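Local coordinates for uncharacterized protein lp_2219 (Lactobacillus plantarum, PDB 3HFQ) that is of unknown function but adopts the seven-bladed beta-propeller of the lactonase family, and so may resemble 6-phosphogluconolactonases, at residues 8-13 against 39-44; 257-262 against 286-291; 303-308 against 333-338. The protein carries 1 engineered substitution. All coordinates share one frame; numbering follows the deposited sequence.

Contacts 1, 2 and 3 repeat one place in successive steps round the propeller: the end of a blade's second strand meets the linker to the next inner strand. In each the linker turns at a positive-phi residue (Asn41, Phe287, Glu333), whose backbone N is held by a partner-segment side chain. Centre to centre, contact 3 lies about 10 Å from contact 1 and about 9 Å from contact 2; contacts 1 and 2 are about 17 Å apart. Even so, Tyr10 OH comes within 3.3 Å of Arg289 NH1. A phosphate ion, probably from the crystallisation liquor, binds at contact 2, about 5 Å, nearest atoms, from the Tyr10 side chain, and may mark a pocket.

Contact 1: 8-13 against 39-44; sequences GTYTKK and TQNPTY
Tyr10 sets its ring against Thr43, over one face, and Asn41, at the edge. Its CB lies 4.2 Å from Asn41 OD1, and beyond it the ring is flanked on three sides. Thr43 CG2 presses on one face almost over the centre, 3.6 Å from the Tyr10 ring centroid, a CH-pi contact 7° off the normal. Lys12 NZ lies above the opposite face, toward the rim. At the edge, Asn41 ND2 comes within 3.8 Å of Tyr10 CD1, with the amide plane perpendicular to the ring. The hydroxyl points on toward Arg289.

This is the point where the first blade of the propeller hands the chain to the next: residues 39-44 leave the outer strand 29-38 and run across the end of strand 2-9 to the inner strand 45-47. Thr11 and Asn41 grip each other twice. Thr11 N donates to Asn41 OD1 at 2.9 Å in a nearly straight bond (166°), and Asn41 N returns one to Thr11 OG1, also 2.9 Å. Thr11 OG1 stands between its own backbone N and carbonyl carbon (chi1 55°), which turns it to the N-H of Asn41. Pro42, at the centre of an inverse gamma turn, receives Thr9 N on its O at 2.9 Å.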
loop_
_atom_site.group_PDB
_atom_site.type_symbol
_atom_site.label_atom_id
_atom_site.label_comp_id
_atom_site.label_asym_id
_atom_site.label_seq_id
_atom_site.Cartn_x
_atom_site.Cartn_y
_atom_site.Cartn_z
ATOM N N GLY A 8 -6.132 8.472 3.297
ATOM C CA GLY A 8 -5.158 9.282 2.584
ATOM C C GLY A 8 -5.844 9.721 1.303
ATOM O O GLY A 8 -6.751 9.038 0.828
ATOM N N THR A 9 -5.430 10.848 0.737
ATOM C CA THR A 9 -6.069 11.350 -0.475
ATOM C C THR A 9 -5.132 12.168 -1.341
ATOM O O THR A 9 -3.981 12.418 -0.989
ATOM C CB THR A 9 -7.218 12.317 -0.139
ATOM O OG1 THR A 9 -6.658 13.538 0.370
ATOM C CG2 THR A 9 -8.150 11.730 0.913
ATOM N N TYR A 10 -5.667 12.576 -2.487
ATOM C CA TYR A 10 -4.994 13.469 -3.416
ATOM C C TYR A 10 -5.747 14.743 -3.066
ATOM O O TYR A 10 -6.865 14.668 -2.554
ATOM C CB TYR A 10 -5.309 13.103 -4.862
ATOM C CG TYR A 10 -4.283 12.225 -5.529
ATOM C CD1 TYR A 10 -3.076 12.752 -5.982
ATOM C CD2 TYR A 10 -4.519 10.865 -5.705
ATOM C CE1 TYR A 10 -2.132 11.943 -6.613
ATOM C CE2 TYR A 10 -3.587 10.051 -6.328
ATOM C CZ TYR A 10 -2.394 10.593 -6.776
ATOM O OH TYR A 10 -1.476 9.785 -7.406
ATOM N N THR A 11 -5.156 15.903 -3.316
ATOM C CA THR A 11 -5.844 17.153 -3.018
ATOM C C THR A 11 -5.807 18.047 -4.247
ATOM O O THR A 11 -5.339 19.184 -4.193
ATOM C CB THR A 11 -5.193 17.883 -1.831
ATOM O OG1 THR A 11 -3.795 18.069 -2.086
ATOM C CG2 THR A 11 -5.373 17.074 -0.554
ATOM N N LYS A 12 -6.310 17.514 -5.355
ATOM C CA LYS A 12 -6.335 18.228 -6.624
ATOM C C LYS A 12 -7.706 18.811 -6.957
ATOM O O LYS A 12 -7.822 19.637 -7.862
ATOM C CB LYS A 12 -5.885 17.294 -7.753
ATOM C CG LYS A 12 -4.455 16.786 -7.602
ATOM C CD LYS A 12 -4.027 15.893 -8.765
ATOM C CE LYS A 12 -4.735 14.544 -8.743
ATOM N NZ LYS A 12 -4.214 13.620 -9.796
ATOM N N LYS A 13 -8.739 18.387 -6.234
ATOM C CA LYS A 13 -10.088 18.882 -6.491
ATOM C C LYS A 13 -10.821 19.439 -5.274
ATOM O O LYS A 13 -11.020 20.650 -5.170
ATOM C CB LYS A 13 -10.938 17.783 -7.143
ATOM C CG LYS A 13 -10.478 17.416 -8.550
ATOM C CD LYS A 13 -11.388 16.391 -9.215
ATOM C CE LYS A 13 -11.209 15.001 -8.627
ATOM N NZ LYS A 13 -12.066 13.997 -9.320
ATOM N N THR A 39 -3.378 19.074 4.757
ATOM C CA THR A 39 -2.082 18.889 4.114
ATOM C C THR A 39 -2.288 18.592 2.624
ATOM O O THR A 39 -3.405 18.306 2.194
ATOM C CB THR A 39 -1.299 17.738 4.802
ATOM O OG1 THR A 39 -0.013 17.587 4.189
ATOM C CG2 THR A 39 -2.074 16.431 4.706
ATOM N N GLN A 40 -1.220 18.667 1.834
ATOM C CA GLN A 40 -1.330 18.431 0.397
ATOM C C GLN A 40 -0.864 17.059 -0.083
ATOM O O GLN A 40 0.214 16.598 0.283
ATOM C CB GLN A 40 -0.568 19.515 -0.372
ATOM C CG GLN A 40 -1.210 20.894 -0.305
ATOM C CD GLN A 40 -2.589 20.920 -0.939
ATOM O OE1 GLN A 40 -2.740 20.667 -2.137
ATOM N NE2 GLN A 40 -3.603 21.223 -0.136
ATOM N N ASN A 41 -1.697 16.431 -0.912
ATOM C CA ASN A 41 -1.435 15.120 -1.509
ATOM C C ASN A 41 -0.924 14.014 -0.587
ATOM O O ASN A 41 0.094 13.378 -0.867
ATOM C CB ASN A 41 -0.480 15.274 -2.700
ATOM C CG ASN A 41 -1.206 15.578 -4.007
ATOM O OD1 ASN A 41 -2.382 15.959 -4.020
ATOM N ND2 ASN A 41 -0.498 15.414 -5.117
ATOM N N PRO A 42 -1.629 13.761 0.526
ATOM C CA PRO A 42 -1.205 12.707 1.455
ATOM C C PRO A 42 -1.737 11.380 0.918
ATOM O O PRO A 42 -2.614 10.760 1.523
ATOM C CB PRO A 42 -1.878 13.121 2.754
ATOM C CG PRO A 42 -3.202 13.660 2.255
ATOM C CD PRO A 42 -2.784 14.508 1.063
ATOM N N THR A 43 -1.188 10.950 -0.218
ATOM C CA THR A 43 -1.634 9.730 -0.897
ATOM C C THR A 43 -1.331 8.395 -0.229
ATOM O O THR A 43 -1.867 7.367 -0.642
ATOM C CB THR A 43 -1.112 9.690 -2.346
ATOM O OG1 THR A 43 0.309 9.526 -2.342
ATOM C CG2 THR A 43 -1.460 10.988 -3.066
ATOM N N TYR A 44 -0.451 8.387 0.767
ATOM C CA TYR A 44 -0.175 7.156 1.497
ATOM C C TYR A 44 0.172 7.505 2.936
ATOM O O TYR A 44 0.777 8.546 3.202
ATOM C CB TYR A 44 0.947 6.330 0.861
ATOM C CG TYR A 44 0.672 4.841 0.985
ATOM C CD1 TYR A 44 -0.220 4.205 0.122
ATOM C CD2 TYR A 44 1.255 4.082 2.000
ATOM C CE1 TYR A 44 -0.533 2.847 0.268
ATOM C CE2 TYR A 44 0.952 2.725 2.157
ATOM C CZ TYR A 44 0.060 2.116 1.288
ATOM O OH TYR A 44 -0.234 0.778 1.436
#

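Contact 2: 257-262 against 286-291; sequences SNRGYN and DFPRDF. With PO4 (phosphate ion), chain C.
Asn262 binds the incoming linker with both ends of its amide. Its OD1 accepts Phe287 N at 3.0 Å and Gly260 N from the opposite face of the amide plane, so two N-H groups pin it, while Asn262 ND2 gives a 2.9 Å bond to the anti lone pair of Asp286 OD1. Ser257 OG donates to Pro288 O at 2.9 Å and itself accepts Ala244 N of strand 241-247, so the serine hydroxyl ties the inverse gamma turn at Pro288 to that strand.

Two residues carry the nonpolar packing: Pro288, whose CG lies 3.1 Å from Asn258 O, and Phe287, whose ring lies with one face beneath Arg259 CB. That carbon stands 3.8 Å from the Phe287 ring centroid, 8° off the normal, a CH-pi contact. Phe291 meanwhile brings CD1 against Ser257 CB.

The charged interactions lie at the arginine tips. Arg259 bends at chi3 (-69°) and presents its guanidinium edge to the phosphate, with NH1 bonding phosphate O2 at 2.7 Å and NH2 reaching the same oxygen at 3.0 Å. One water accepts from Arg259 NH1 and Arg289 NH1. His144 and Arg190 also bind the phosphate, and Glu206 forms a salt bridge with Arg259.

In this blade of the propeller, strand 253-259 lies between inner strand 241-247 and strand 263-269, and the linker leads into 290-293, the inner strand of the next blade.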
loop_
_atom_site.group_PDB
_atom_site.type_symbol
_atom_site.label_atom_id
_atom_site.label_comp_id
_atom_site.label_asym_id
_atom_site.label_seq_id
_atom_site.Cartn_x
_atom_site.Cartn_y
_atom_site.Cartn_z
ATOM N N SER A 257 -7.052 -5.177 -5.440
ATOM C CA SER A 257 -8.004 -4.246 -6.031
ATOM C C SER A 257 -7.662 -3.978 -7.495
ATOM O O SER A 257 -6.489 -3.939 -7.879
ATOM C CB SER A 257 -8.042 -2.930 -5.240
ATOM O OG SER A 257 -6.785 -2.274 -5.252
ATOM N N ASN A 258 -8.702 -3.803 -8.305
ATOM C CA ASN A 258 -8.551 -3.555 -9.733
ATOM C C ASN A 258 -9.113 -2.191 -10.128
ATOM O O ASN A 258 -10.294 -1.919 -9.913
ATOM C CB ASN A 258 -9.283 -4.640 -10.534
ATOM C CG ASN A 258 -8.648 -6.012 -10.385
ATOM O OD1 ASN A 258 -9.253 -6.939 -9.839
ATOM N ND2 ASN A 258 -7.426 -6.149 -10.868
ATOM N N ARG A 259 -8.265 -1.341 -10.701
ATOM C CA ARG A 259 -8.692 -0.018 -11.154
ATOM C C ARG A 259 -9.042 -0.113 -12.634
ATOM O O ARG A 259 -8.167 -0.278 -13.485
ATOM C CB ARG A 259 -7.575 1.000 -10.959
ATOM C CG ARG A 259 -7.280 1.322 -9.511
ATOM C CD ARG A 259 -6.016 2.154 -9.412
ATOM N NE ARG A 259 -4.836 1.369 -9.772
ATOM C CZ ARG A 259 -3.588 1.823 -9.710
ATOM N NH1 ARG A 259 -3.357 3.065 -9.306
ATOM N NH2 ARG A 259 -2.571 1.029 -10.030
ATOM N N GLY A 260 -10.330 0.002 -12.930
ATOM C CA GLY A 260 -10.804 -0.110 -14.299
ATOM C C GLY A 260 -11.958 -1.093 -14.250
ATOM O O GLY A 260 -13.103 -0.732 -14.511
ATOM N N TYR A 261 -11.658 -2.342 -13.907
ATOM C CA TYR A 261 -12.701 -3.354 -13.786
ATOM C C TYR A 261 -13.422 -3.033 -12.476
ATOM O O TYR A 261 -14.540 -3.488 -12.225
ATOM C CB TYR A 261 -12.088 -4.760 -13.735
ATOM C CG TYR A 261 -13.104 -5.871 -13.886
ATOM C CD1 TYR A 261 -13.927 -5.939 -15.010
ATOM C CD2 TYR A 261 -13.251 -6.848 -12.903
ATOM C CE1 TYR A 261 -14.876 -6.949 -15.147
ATOM C CE2 TYR A 261 -14.195 -7.860 -13.030
ATOM C CZ TYR A 261 -15.003 -7.905 -14.156
ATOM O OH TYR A 261 -15.937 -8.904 -14.283
ATOM N N ASN A 262 -12.750 -2.237 -11.649
ATOM C CA ASN A 262 -13.266 -1.776 -10.363
ATOM C C ASN A 262 -13.851 -2.837 -9.438
ATOM O O ASN A 262 -15.036 -2.799 -9.089
ATOM C CB ASN A 262 -14.296 -0.660 -10.589
ATOM C CG ASN A 262 -13.709 0.533 -11.319
ATOM O OD1 ASN A 262 -12.524 0.843 -11.174
ATOM N ND2 ASN A 262 -14.539 1.221 -12.098
ATOM N N ASP A 286 -15.300 4.169 -8.790
ATOM C CA ASP A 286 -14.285 4.092 -9.830
ATOM C C ASP A 286 -12.869 4.245 -9.277
ATOM O O ASP A 286 -12.591 5.136 -8.472
ATOM C CB ASP A 286 -14.562 5.162 -10.899
ATOM C CG ASP A 286 -13.675 5.017 -12.133
ATOM O OD1 ASP A 286 -13.510 3.880 -12.632
ATOM O OD2 ASP A 286 -13.156 6.046 -12.620
ATOM N N PHE A 287 -11.987 3.352 -9.716
ATOM C CA PHE A 287 -10.582 3.340 -9.328
ATOM C C PHE A 287 -10.240 3.098 -7.859
ATOM O O PHE A 287 -9.797 4.006 -7.151
ATOM C CB PHE A 287 -9.893 4.620 -9.818
ATOM C CG PHE A 287 -9.254 4.476 -11.174
ATOM C CD1 PHE A 287 -9.978 3.957 -12.245
ATOM C CD2 PHE A 287 -7.927 4.839 -11.376
ATOM C CE1 PHE A 287 -9.387 3.802 -13.498
ATOM C CE2 PHE A 287 -7.327 4.689 -12.626
ATOM C CZ PHE A 287 -8.060 4.168 -13.688
ATOM N N PRO A 288 -10.443 1.858 -7.383
ATOM C CA PRO A 288 -10.147 1.477 -5.998
ATOM C C PRO A 288 -8.634 1.291 -5.816
ATOM O O PRO A 288 -8.107 0.185 -5.971
ATOM C CB PRO A 288 -10.920 0.170 -5.827
ATOM C CG PRO A 288 -10.897 -0.415 -7.225
ATOM C CD PRO A 288 -11.209 0.797 -8.066
ATOM N N ARG A 289 -7.950 2.378 -5.472
ATOM C CA ARG A 289 -6.500 2.364 -5.293
ATOM C C ARG A 289 -6.020 1.714 -3.997
ATOM O O ARG A 289 -4.876 1.271 -3.912
ATOM C CB ARG A 289 -5.963 3.795 -5.400
ATOM C CG ARG A 289 -4.445 3.927 -5.346
ATOM C CD ARG A 289 -4.017 5.261 -5.948
ATOM N NE ARG A 289 -2.649 5.627 -5.589
ATOM C CZ ARG A 289 -1.814 6.272 -6.394
ATOM N NH1 ARG A 289 -2.202 6.620 -7.613
ATOM N NH2 ARG A 289 -0.592 6.581 -5.977
ATOM N N ASP A 290 -6.879 1.656 -2.984
ATOM C CA ASP A 290 -6.484 1.020 -1.731
ATOM C C ASP A 290 -7.692 0.506 -0.962
ATOM O O ASP A 290 -8.820 0.948 -1.179
ATOM C CB ASP A 290 -5.682 1.993 -0.853
ATOM C CG ASP A 290 -4.929 1.285 0.270
ATOM O OD1 ASP A 290 -4.602 0.090 0.108
ATOM O OD2 ASP A 290 -4.645 1.925 1.307
ATOM N N PHE A 291 -7.431 -0.434 -0.064
ATOM C CA PHE A 291 -8.452 -1.044 0.774
ATOM C C PHE A 291 -7.699 -1.846 1.823
ATOM O O PHE A 291 -6.490 -2.022 1.715
ATOM C CB PHE A 291 -9.324 -2.007 -0.046
ATOM C CG PHE A 291 -8.614 -3.279 -0.453
ATOM C CD1 PHE A 291 -7.787 -3.308 -1.576
ATOM C CD2 PHE A 291 -8.734 -4.435 0.319
ATOM C CE1 PHE A 291 -7.089 -4.462 -1.920
ATOM C CE2 PHE A 291 -8.037 -5.599 -0.019
ATOM C CZ PHE A 291 -7.211 -5.610 -1.143
HETATM P P PO4 C . 0.203 4.060 -9.841
HETATM O O1 PO4 C . -0.685 4.799 -10.911
HETATM O O2 PO4 C . -0.696 3.095 -8.981
HETATM O O3 PO4 C . 1.328 3.228 -10.569
HETATM O O4 PO4 C . 0.875 5.123 -8.888
HETATM O O HOH W 1 -4.568 5.630 -9.513
#

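Contact 3: 303-308 against 333-338; sequences VNQNTD and EGVCVR
Gln305 lays its side chain obliquely over Val335, CG meeting Val335 CG1 at 3.5 Å, with CD and NE2 following along the same methyl. CG stands anti to the Gln305 backbone N (chi1 -179°) and the chain beyond it is extended, which lays the whole chain, from CB to the amide, along the valine methyl. Beside this pair Gln305 CA makes a bent CA-H...O contact of 3.3 Å with Gly334 O.

Val303, near the end of strand 299-304, packs on the inner strand 334-339. Its CG1 touches Val337 CG2 at 3.7 Å, the two side chains sliding past each other in opposite directions, and its CG2 rests on the backbone of Gly334, where there is no side chain to stand between them.

The one direct hydrogen bond between the segments ties Asp308 to the turn at Glu333: Glu333 N donates to Asp308 OD2 at 2.7 Å, nearly straight (163°), meeting the anti side of the carboxylate somewhat out of its plane. The Glu333 carboxylate is instead held by the backbone N atoms of Lys12, Lys13, Thr14 and Ser15. Two waters lie between the backbones. One is placed between Val303 O and Gly334 O, 2.6 Å from the latter; the other sits by Asn304 O and accepts weakly from Gly334 N.

Strand 334-339 is the C-terminal strand that completes the blade begun by the N terminus, pairing antiparallel with strand 2-9, the propeller's "Velcro" closure; Val335 and Cys336 form a classic beta bulge opposite Gly8. Against it stands strand 299-304 of the preceding blade, flanked there by 290-293 and 309-315.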
loop_
_atom_site.group_PDB
_atom_site.type_symbol
_atom_site.label_atom_id
_atom_site.label_comp_id
_atom_site.label_asym_id
_atom_site.label_seq_id
_atom_site.Cartn_x
_atom_site.Cartn_y
_atom_site.Cartn_z
ATOM N N VAL A 303 -11.615 2.358 -0.804
ATOM C CA VAL A 303 -11.891 3.736 -1.201
ATOM C C VAL A 303 -11.709 3.845 -2.700
ATOM O O VAL A 303 -10.799 3.243 -3.264
ATOM C CB VAL A 303 -10.957 4.767 -0.513
ATOM C CG1 VAL A 303 -11.280 4.853 0.963
ATOM C CG2 VAL A 303 -9.494 4.393 -0.726
ATOM N N ASN A 304 -12.593 4.606 -3.341
ATOM C CA ASN A 304 -12.543 4.808 -4.782
ATOM C C ASN A 304 -12.083 6.225 -5.070
ATOM O O ASN A 304 -12.733 7.197 -4.686
ATOM C CB ASN A 304 -13.922 4.557 -5.390
ATOM C CG ASN A 304 -14.382 3.128 -5.203
ATOM O OD1 ASN A 304 -13.880 2.213 -5.856
ATOM N ND2 ASN A 304 -15.330 2.924 -4.294
ATOM N N GLN A 305 -10.956 6.319 -5.765
ATOM C CA GLN A 305 -10.317 7.579 -6.114
ATOM C C GLN A 305 -11.125 8.574 -6.946
ATOM O O GLN A 305 -11.228 9.748 -6.584
ATOM C CB GLN A 305 -8.994 7.272 -6.829
ATOM C CG GLN A 305 -8.180 8.479 -7.239
ATOM C CD GLN A 305 -6.881 8.098 -7.936
ATOM O OE1 GLN A 305 -6.153 8.958 -8.422
ATOM N NE2 GLN A 305 -6.588 6.804 -7.985
ATOM N N ASN A 306 -11.703 8.111 -8.049
ATOM C CA ASN A 306 -12.435 9.007 -8.943
ATOM C C ASN A 306 -13.881 9.355 -8.596
ATOM O O ASN A 306 -14.407 10.350 -9.097
ATOM C CB ASN A 306 -12.383 8.467 -10.380
ATOM C CG ASN A 306 -10.966 8.347 -10.910
ATOM O OD1 ASN A 306 -10.062 9.046 -10.457
ATOM N ND2 ASN A 306 -10.772 7.474 -11.889
ATOM N N THR A 307 -14.527 8.560 -7.749
ATOM C CA THR A 307 -15.912 8.837 -7.388
ATOM C C THR A 307 -16.083 9.352 -5.960
ATOM O O THR A 307 -17.203 9.532 -5.485
ATOM C CB THR A 307 -16.797 7.599 -7.616
ATOM O OG1 THR A 307 -16.148 6.438 -7.084
ATOM C CG2 THR A 307 -17.040 7.395 -9.117
ATOM N N ASP A 308 -14.963 9.590 -5.284
ATOM C CA ASP A 308 -14.982 10.132 -3.931
ATOM C C ASP A 308 -15.846 9.356 -2.944
ATOM O O ASP A 308 -16.543 9.959 -2.131
ATOM C CB ASP A 308 -15.477 11.581 -3.965
ATOM C CG ASP A 308 -14.687 12.445 -4.920
ATOM O OD1 ASP A 308 -15.317 13.150 -5.737
ATOM O OD2 ASP A 308 -13.441 12.425 -4.855
ATOM N N GLU A 333 -11.397 12.183 -3.049
ATOM C CA GLU A 333 -10.162 11.736 -3.684
ATOM C C GLU A 333 -9.407 10.685 -2.867
ATOM O O GLU A 333 -8.178 10.670 -2.860
ATOM C CB GLU A 333 -9.252 12.949 -3.924
ATOM C CG GLU A 333 -9.945 14.130 -4.609
ATOM C CD GLU A 333 -9.018 15.320 -4.814
ATOM O OE1 GLU A 333 -8.003 15.170 -5.524
ATOM O OE2 GLU A 333 -9.306 16.403 -4.265
ATOM N N GLY A 334 -10.141 9.802 -2.194
ATOM C CA GLY A 334 -9.515 8.778 -1.369
ATOM C C GLY A 334 -8.631 7.775 -2.090
ATOM O O GLY A 334 -9.051 7.183 -3.086
ATOM N N VAL A 335 -7.416 7.570 -1.577
ATOM C CA VAL A 335 -6.470 6.632 -2.180
ATOM C C VAL A 335 -5.650 5.806 -1.178
ATOM O O VAL A 335 -4.727 5.087 -1.566
ATOM C CB VAL A 335 -5.489 7.360 -3.125
ATOM C CG1 VAL A 335 -6.242 7.899 -4.340
ATOM C CG2 VAL A 335 -4.788 8.501 -2.380
ATOM N N CYS A 336 -5.972 5.917 0.106
ATOM C CA CYS A 336 -5.263 5.146 1.130
ATOM C C CYS A 336 -6.168 4.871 2.316
ATOM O O CYS A 336 -6.846 5.770 2.811
ATOM C CB CYS A 336 -4.007 5.885 1.607
ATOM S SG CYS A 336 -3.032 4.975 2.857
ATOM N N VAL A 337 -6.178 3.619 2.760
ATOM C CA VAL A 337 -6.989 3.203 3.899
ATOM C C VAL A 337 -6.041 2.750 4.995
ATOM O O VAL A 337 -5.296 1.788 4.835
ATOM C CB VAL A 337 -7.919 2.034 3.528
ATOM C CG1 VAL A 337 -8.597 1.493 4.784
ATOM C CG2 VAL A 337 -8.954 2.502 2.531
ATOM N N ARG A 338 -6.089 3.443 6.122
ATOM C CA ARG A 338 -5.206 3.133 7.227
ATOM C C ARG A 338 -5.948 2.943 8.537
ATOM O O ARG A 338 -6.274 3.906 9.213
ATOM C CB ARG A 338 -4.169 4.242 7.394
ATOM C CG ARG A 338 -3.318 4.125 8.642
ATOM C CD ARG A 338 -2.522 2.844 8.573
ATOM N NE ARG A 338 -1.807 2.886 7.309
ATOM C CZ ARG A 338 -1.645 1.869 6.474
ATOM N NH1 ARG A 338 -2.120 0.661 6.754
ATOM N NH2 ARG A 338 -1.023 2.087 5.325
HETATM O O HOH W 2 -8.682 4.750 -4.019
HETATM O O HOH W 3 -12.609 7.947 -1.984
#